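Local coordinates for nucleoside-triphosphatase THEP1 (PDB 1YE8), which hydrolyses nucleoside triphosphates such as ATP, GTP, CTP, TTP and UTP to the diphosphate and phosphate, without kinase activity, at residues A95-G109 / I125-P138. Numbering follows the deposited sequence.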
loop_
_atom_site.group_PDB
_atom_site.type_symbol
_atom_site.label_atom_id
_atom_site.label_comp_id
_atom_site.label_asym_id
_atom_site.label_seq_id
_atom_site.Cartn_x
_atom_site.Cartn_y
_atom_site.Cartn_z
ATOM N N ALA A 95 -6.725 14.418 0.366
ATOM C CA ALA A 95 -7.483 13.783 -0.710
ATOM C C ALA A 95 -8.985 14.051 -0.619
ATOM O O ALA A 95 -9.670 14.040 -1.634
ATOM C CB ALA A 95 -7.204 12.274 -0.750
ATOM N N LYS A 96 -9.503 14.283 0.588
ATOM C CA LYS A 96 -10.920 14.613 0.742
ATOM C C LYS A 96 -11.213 15.989 0.172
ATOM O O LYS A 96 -12.300 16.214 -0.358
ATOM C CB LYS A 96 -11.341 14.554 2.209
ATOM C CG LYS A 96 -11.550 13.127 2.702
ATOM C CD LYS A 96 -12.141 13.063 4.100
ATOM C CE LYS A 96 -11.080 13.271 5.130
ATOM N NZ LYS A 96 -11.625 13.286 6.512
ATOM N N LYS A 97 -10.248 16.901 0.253
ATOM C CA LYS A 97 -10.456 18.273 -0.228
ATOM C C LYS A 97 -10.079 18.465 -1.694
ATOM O O LYS A 97 -10.648 19.310 -2.382
ATOM C CB LYS A 97 -9.715 19.271 0.663
ATOM C CG LYS A 97 -10.325 19.386 2.059
ATOM C CD LYS A 97 -9.726 20.551 2.849
ATOM C CE LYS A 97 -10.791 21.317 3.643
ATOM N NZ LYS A 97 -11.730 20.435 4.393
ATOM N N ASP A 98 -9.124 17.678 -2.173
ATOM C CA ASP A 98 -8.600 17.816 -3.526
ATOM C C ASP A 98 -8.681 16.458 -4.205
ATOM O O ASP A 98 -7.876 15.556 -3.925
ATOM C CB ASP A 98 -7.157 18.326 -3.463
ATOM C CG ASP A 98 -6.517 18.481 -4.827
ATOM O OD1 ASP A 98 -7.177 18.165 -5.835
ATOM O OD2 ASP A 98 -5.352 18.915 -4.966
ATOM N N ARG A 99 -9.654 16.309 -5.093
ATOM C CA ARG A 99 -9.886 15.047 -5.773
ATOM C C ARG A 99 -8.792 14.674 -6.781
ATOM O O ARG A 99 -8.795 13.563 -7.314
ATOM C CB ARG A 99 -11.266 15.062 -6.425
ATOM C CG ARG A 99 -12.415 15.114 -5.411
ATOM C CD ARG A 99 -13.139 16.463 -5.338
ATOM N NE ARG A 99 -13.425 17.002 -6.669
ATOM C CZ ARG A 99 -14.076 18.133 -6.912
ATOM N NH1 ARG A 99 -14.537 18.877 -5.913
ATOM N NH2 ARG A 99 -14.273 18.520 -8.167
ATOM N N ARG A 100 -7.842 15.576 -7.023
ATOM C CA ARG A 100 -6.675 15.234 -7.833
ATOM C C ARG A 100 -5.692 14.359 -7.055
ATOM O O ARG A 100 -4.889 13.644 -7.652
ATOM C CB ARG A 100 -5.962 16.493 -8.354
ATOM C CG ARG A 100 -6.801 17.362 -9.281
ATOM C CD ARG A 100 -6.872 16.852 -10.709
ATOM N NE ARG A 100 -5.571 16.871 -11.367
ATOM C CZ ARG A 100 -5.297 16.241 -12.502
ATOM N NH1 ARG A 100 -6.235 15.532 -13.115
ATOM N NH2 ARG A 100 -4.078 16.319 -13.020
ATOM N N LYS A 101 -5.743 14.434 -5.729
ATOM C CA LYS A 101 -4.818 13.661 -4.908
ATOM C C LYS A 101 -5.196 12.184 -4.894
ATOM O O LYS A 101 -6.383 11.799 -4.963
ATOM C CB LYS A 101 -4.758 14.199 -3.465
ATOM C CG LYS A 101 -4.279 15.640 -3.306
ATOM C CD LYS A 101 -2.837 15.879 -3.713
ATOM C CE LYS A 101 -2.436 17.310 -3.338
ATOM N NZ LYS A 101 -1.143 17.692 -3.954
ATOM N N VAL A 102 -4.155 11.371 -4.794
ATOM C CA VAL A 102 -4.281 9.914 -4.781
ATOM C C VAL A 102 -3.495 9.387 -3.592
ATOM O O VAL A 102 -2.285 9.643 -3.478
ATOM C CB VAL A 102 -3.759 9.281 -6.093
ATOM C CG1 VAL A 102 -3.924 7.763 -6.054
ATOM C CG2 VAL A 102 -4.484 9.893 -7.304
ATOM N N ILE A 103 -4.193 8.674 -2.708
ATOM C CA ILE A 103 -3.575 8.051 -1.535
ATOM C C ILE A 103 -2.864 6.781 -1.973
ATOM O O ILE A 103 -3.431 5.990 -2.724
ATOM C CB ILE A 103 -4.655 7.729 -0.471
ATOM C CG1 ILE A 103 -5.426 9.019 -0.114
ATOM C CG2 ILE A 103 -4.006 7.089 0.757
ATOM C CD1 ILE A 103 -6.620 8.782 0.793
ATOM N N ILE A 104 -1.639 6.577 -1.481
ATOM C CA ILE A 104 -0.804 5.433 -1.888
ATOM C C ILE A 104 -0.570 4.509 -0.696
ATOM O O ILE A 104 -0.072 4.958 0.332
ATOM C CB ILE A 104 0.565 5.921 -2.428
ATOM C CG1 ILE A 104 0.386 6.972 -3.533
ATOM C CG2 ILE A 104 1.421 4.741 -2.847
ATOM C CD1 ILE A 104 -0.281 6.500 -4.830
ATOM N N ILE A 105 -0.944 3.232 -0.821
ATOM C CA ILE A 105 -0.802 2.298 0.313
ATOM C C ILE A 105 -0.242 0.960 -0.180
ATOM O O ILE A 105 -1.004 0.080 -0.624
ATOM C CB ILE A 105 -2.170 2.051 1.040
ATOM C CG1 ILE A 105 -2.961 3.357 1.260
ATOM C CG2 ILE A 105 -1.911 1.339 2.385
ATOM C CD1 ILE A 105 -4.304 3.139 1.962
ATOM N N ASP A 106 1.071 0.783 -0.101
ATOM C CA ASP A 106 1.684 -0.506 -0.453
ATOM C C ASP A 106 2.459 -0.934 0.790
ATOM O O ASP A 106 3.473 -0.309 1.129
ATOM C CB ASP A 106 2.605 -0.347 -1.679
ATOM C CG ASP A 106 3.511 -1.537 -1.892
ATOM O OD1 ASP A 106 2.995 -2.672 -2.059
ATOM O OD2 ASP A 106 4.750 -1.428 -1.919
ATOM N N GLU A 107 2.028 -1.979 1.500
ATOM C CA GLU A 107 1.015 -2.950 1.137
ATOM C C GLU A 107 0.019 -3.096 2.281
ATOM O O GLU A 107 0.374 -2.988 3.474
ATOM C CB GLU A 107 1.713 -4.299 0.886
ATOM C CG GLU A 107 0.770 -5.420 0.490
ATOM C CD GLU A 107 1.437 -6.602 -0.171
ATOM O OE1 GLU A 107 2.644 -6.596 -0.474
ATOM O OE2 GLU A 107 0.738 -7.588 -0.412
ATOM N N ILE A 108 -1.232 -3.378 1.939
ATOM C CA ILE A 108 -2.186 -3.831 2.933
ATOM C C ILE A 108 -1.957 -5.333 3.076
ATOM O O ILE A 108 -2.702 -6.162 2.526
ATOM C CB ILE A 108 -3.635 -3.465 2.548
ATOM C CG1 ILE A 108 -3.737 -1.960 2.235
ATOM C CG2 ILE A 108 -4.629 -3.872 3.668
ATOM C CD1 ILE A 108 -5.015 -1.551 1.624
ATOM N N GLY A 109 -0.916 -5.689 3.827
ATOM C CA GLY A 109 -0.470 -7.065 3.951
ATOM C C GLY A 109 -0.339 -7.497 5.397
ATOM O O GLY A 109 -0.558 -6.706 6.319
ATOM N N ILE A 125 -10.448 4.858 4.996
ATOM C CA ILE A 125 -10.082 5.351 3.678
ATOM C C ILE A 125 -10.726 4.548 2.544
ATOM O O ILE A 125 -11.314 5.110 1.611
ATOM C CB ILE A 125 -8.526 5.351 3.520
ATOM C CG1 ILE A 125 -7.885 6.441 4.405
ATOM C CG2 ILE A 125 -8.132 5.466 2.054
ATOM C CD1 ILE A 125 -6.374 6.265 4.593
HETATM N N MSE A 126 -10.644 3.227 2.635
HETATM C CA MSE A 126 -11.079 2.374 1.539
HETATM C C MSE A 126 -12.586 2.413 1.299
HETATM O O MSE A 126 -13.031 2.239 0.169
HETATM C CB MSE A 126 -10.581 0.950 1.757
HETATM C CG MSE A 126 -9.021 0.871 1.820
HETATM SE SE MSE A 126 -8.057 1.619 0.274
HETATM C CE MSE A 126 -8.831 0.467 -0.792
ATOM N N HIS A 127 -13.351 2.699 2.351
ATOM C CA HIS A 127 -14.799 2.735 2.234
ATOM C C HIS A 127 -15.331 4.150 2.044
ATOM O O HIS A 127 -16.553 4.346 1.967
ATOM C CB HIS A 127 -15.436 2.026 3.430
ATOM C CG HIS A 127 -15.106 0.569 3.502
ATOM N ND1 HIS A 127 -15.615 -0.356 2.613
ATOM C CD2 HIS A 127 -14.295 -0.121 4.339
ATOM C CE1 HIS A 127 -15.145 -1.552 2.913
ATOM N NE2 HIS A 127 -14.342 -1.440 3.955
ATOM N N ASP A 128 -14.433 5.130 1.954
ATOM C CA ASP A 128 -14.833 6.509 1.718
ATOM C C ASP A 128 -14.899 6.723 0.208
ATOM O O ASP A 128 -13.864 6.716 -0.463
ATOM C CB ASP A 128 -13.839 7.478 2.361
ATOM C CG ASP A 128 -14.299 8.923 2.307
ATOM O OD1 ASP A 128 -15.047 9.296 1.368
ATOM O OD2 ASP A 128 -13.940 9.758 3.154
ATOM N N PRO A 129 -16.099 6.928 -0.335
ATOM C CA PRO A 129 -16.256 7.107 -1.786
ATOM C C PRO A 129 -15.555 8.354 -2.324
ATOM O O PRO A 129 -15.306 8.404 -3.534
ATOM C CB PRO A 129 -17.772 7.288 -1.951
ATOM C CG PRO A 129 -18.247 7.768 -0.627
ATOM C CD PRO A 129 -17.383 7.039 0.380
ATOM N N ASN A 130 -15.249 9.323 -1.459
ATOM C CA ASN A 130 -14.784 10.648 -1.877
ATOM C C ASN A 130 -13.279 10.806 -2.040
ATOM O O ASN A 130 -12.792 11.931 -2.188
ATOM C CB ASN A 130 -15.274 11.736 -0.909
ATOM C CG ASN A 130 -16.780 11.686 -0.668
ATOM O OD1 ASN A 130 -17.577 11.635 -1.614
ATOM N ND2 ASN A 130 -17.177 11.692 0.607
ATOM N N VAL A 131 -12.533 9.701 -2.000
ATOM C CA VAL A 131 -11.085 9.769 -2.150
ATOM C C VAL A 131 -10.586 8.744 -3.149
ATOM O O VAL A 131 -11.158 7.650 -3.258
ATOM C CB VAL A 131 -10.322 9.591 -0.799
ATOM C CG1 VAL A 131 -10.684 10.679 0.208
ATOM C CG2 VAL A 131 -10.502 8.186 -0.169
ATOM N N ASN A 132 -9.518 9.101 -3.857
ATOM C CA ASN A 132 -8.825 8.183 -4.761
ATOM C C ASN A 132 -7.680 7.468 -4.064
ATOM O O ASN A 132 -6.969 8.072 -3.240
ATOM C CB ASN A 132 -8.288 8.935 -5.975
ATOM C CG ASN A 132 -9.366 9.694 -6.709
ATOM O OD1 ASN A 132 -10.389 9.126 -7.089
ATOM N ND2 ASN A 132 -9.152 10.994 -6.895
ATOM N N VAL A 133 -7.513 6.184 -4.376
ATOM C CA VAL A 133 -6.497 5.353 -3.723
ATOM C C VAL A 133 -5.874 4.372 -4.694
ATOM O O VAL A 133 -6.576 3.796 -5.534
ATOM C CB VAL A 133 -7.089 4.523 -2.537
ATOM C CG1 VAL A 133 -5.981 3.781 -1.772
ATOM C CG2 VAL A 133 -7.917 5.388 -1.579
ATOM N N VAL A 134 -4.558 4.177 -4.575
ATOM C CA VAL A 134 -3.873 3.023 -5.172
ATOM C C VAL A 134 -3.308 2.200 -4.026
ATOM O O VAL A 134 -2.506 2.707 -3.234
ATOM C CB VAL A 134 -2.733 3.448 -6.121
ATOM C CG1 VAL A 134 -1.937 2.237 -6.612
ATOM C CG2 VAL A 134 -3.311 4.235 -7.299
ATOM N N ALA A 135 -3.740 0.941 -3.930
ATOM C CA ALA A 135 -3.315 0.083 -2.803
ATOM C C ALA A 135 -2.964 -1.288 -3.341
ATOM O O ALA A 135 -3.464 -1.703 -4.398
ATOM C CB ALA A 135 -4.392 -0.026 -1.743
ATOM N N THR A 136 -2.109 -2.003 -2.615
ATOM C CA THR A 136 -1.787 -3.376 -2.973
ATOM C C THR A 136 -2.251 -4.311 -1.865
ATOM O O THR A 136 -2.285 -3.949 -0.671
ATOM C CB THR A 136 -0.278 -3.559 -3.164
ATOM O OG1 THR A 136 0.408 -3.152 -1.974
ATOM C CG2 THR A 136 0.224 -2.663 -4.293
ATOM N N ILE A 137 -2.591 -5.530 -2.269
ATOM C CA ILE A 137 -2.912 -6.614 -1.345
ATOM C C ILE A 137 -2.286 -7.898 -1.841
ATOM O O ILE A 137 -2.089 -8.073 -3.048
ATOM C CB ILE A 137 -4.453 -6.825 -1.166
ATOM C CG1 ILE A 137 -5.152 -7.066 -2.516
ATOM C CG2 ILE A 137 -5.066 -5.679 -0.365
ATOM C CD1 ILE A 137 -6.606 -7.447 -2.362
ATOM N N PRO A 138 -1.998 -8.814 -0.921
ATOM C CA PRO A 138 -1.500 -10.127 -1.330
ATOM C C PRO A 138 -2.565 -10.906 -2.094
ATOM O O PRO A 138 -3.757 -10.572 -2.059
ATOM C CB PRO A 138 -1.111 -10.804 -0.002
ATOM C CG PRO A 138 -1.776 -10.036 1.059
ATOM C CD PRO A 138 -2.127 -8.685 0.545
HETATM O O HOH W 1 -8.937 12.091 -3.813
#
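Ile-103 and Ile-105 face Val-133 and Ala-135 across two adjacent parallel strands, 102-105 and 132-136, of the central sheet in this RecA-like P-loop NTPase; helix 116-126 links them in a beta-alpha-beta crossover. Parallel pairing is evident from an axis angle of 19° and from backbone bonds that Ile-103 and Ile-105 each make in both directions, including Val-134 N to Ile-103 O at 2.8 Å. On the face covered by the crossover helix, Ile-103 extends its CD1 (chi2 173°) to Ile-125 CG2 at 3.9 Å, the two chains meeting at a slant, while Val-131 CG2 meets the same methyl. Ile-105 CD1 reaches Val-133 CG1 at 4.1 Å. On the reverse face, Val-102 CG1 packs on Val-134 CG2 at 3.8 Å, and Ile-104 runs alongside Val-134 with CD1 against its CB; Val-17 of helix 13-24 touches Ile-104.

The peptide bond between Asp-106 and Glu-107 is cis. Asp-106 OD2 is hydrogen-bonded to Thr-14 OG1 of the P-loop, and the nearest atom of its side chain is about 4 Å from a bound magnesium ion. Thr-136 holds OG1 between its backbone N and carbonyl carbon (chi1 56°), whence it donates to the anti lone pair of Asp-106 OD1 at 2.6 Å. An alanine here in place of Asp-106 would probably leave the Thr-136 and Thr-14 hydroxyls without their shared carboxylate partner. One residue on, Glu-107 CB lies 3.3 Å from Thr-136 OG1.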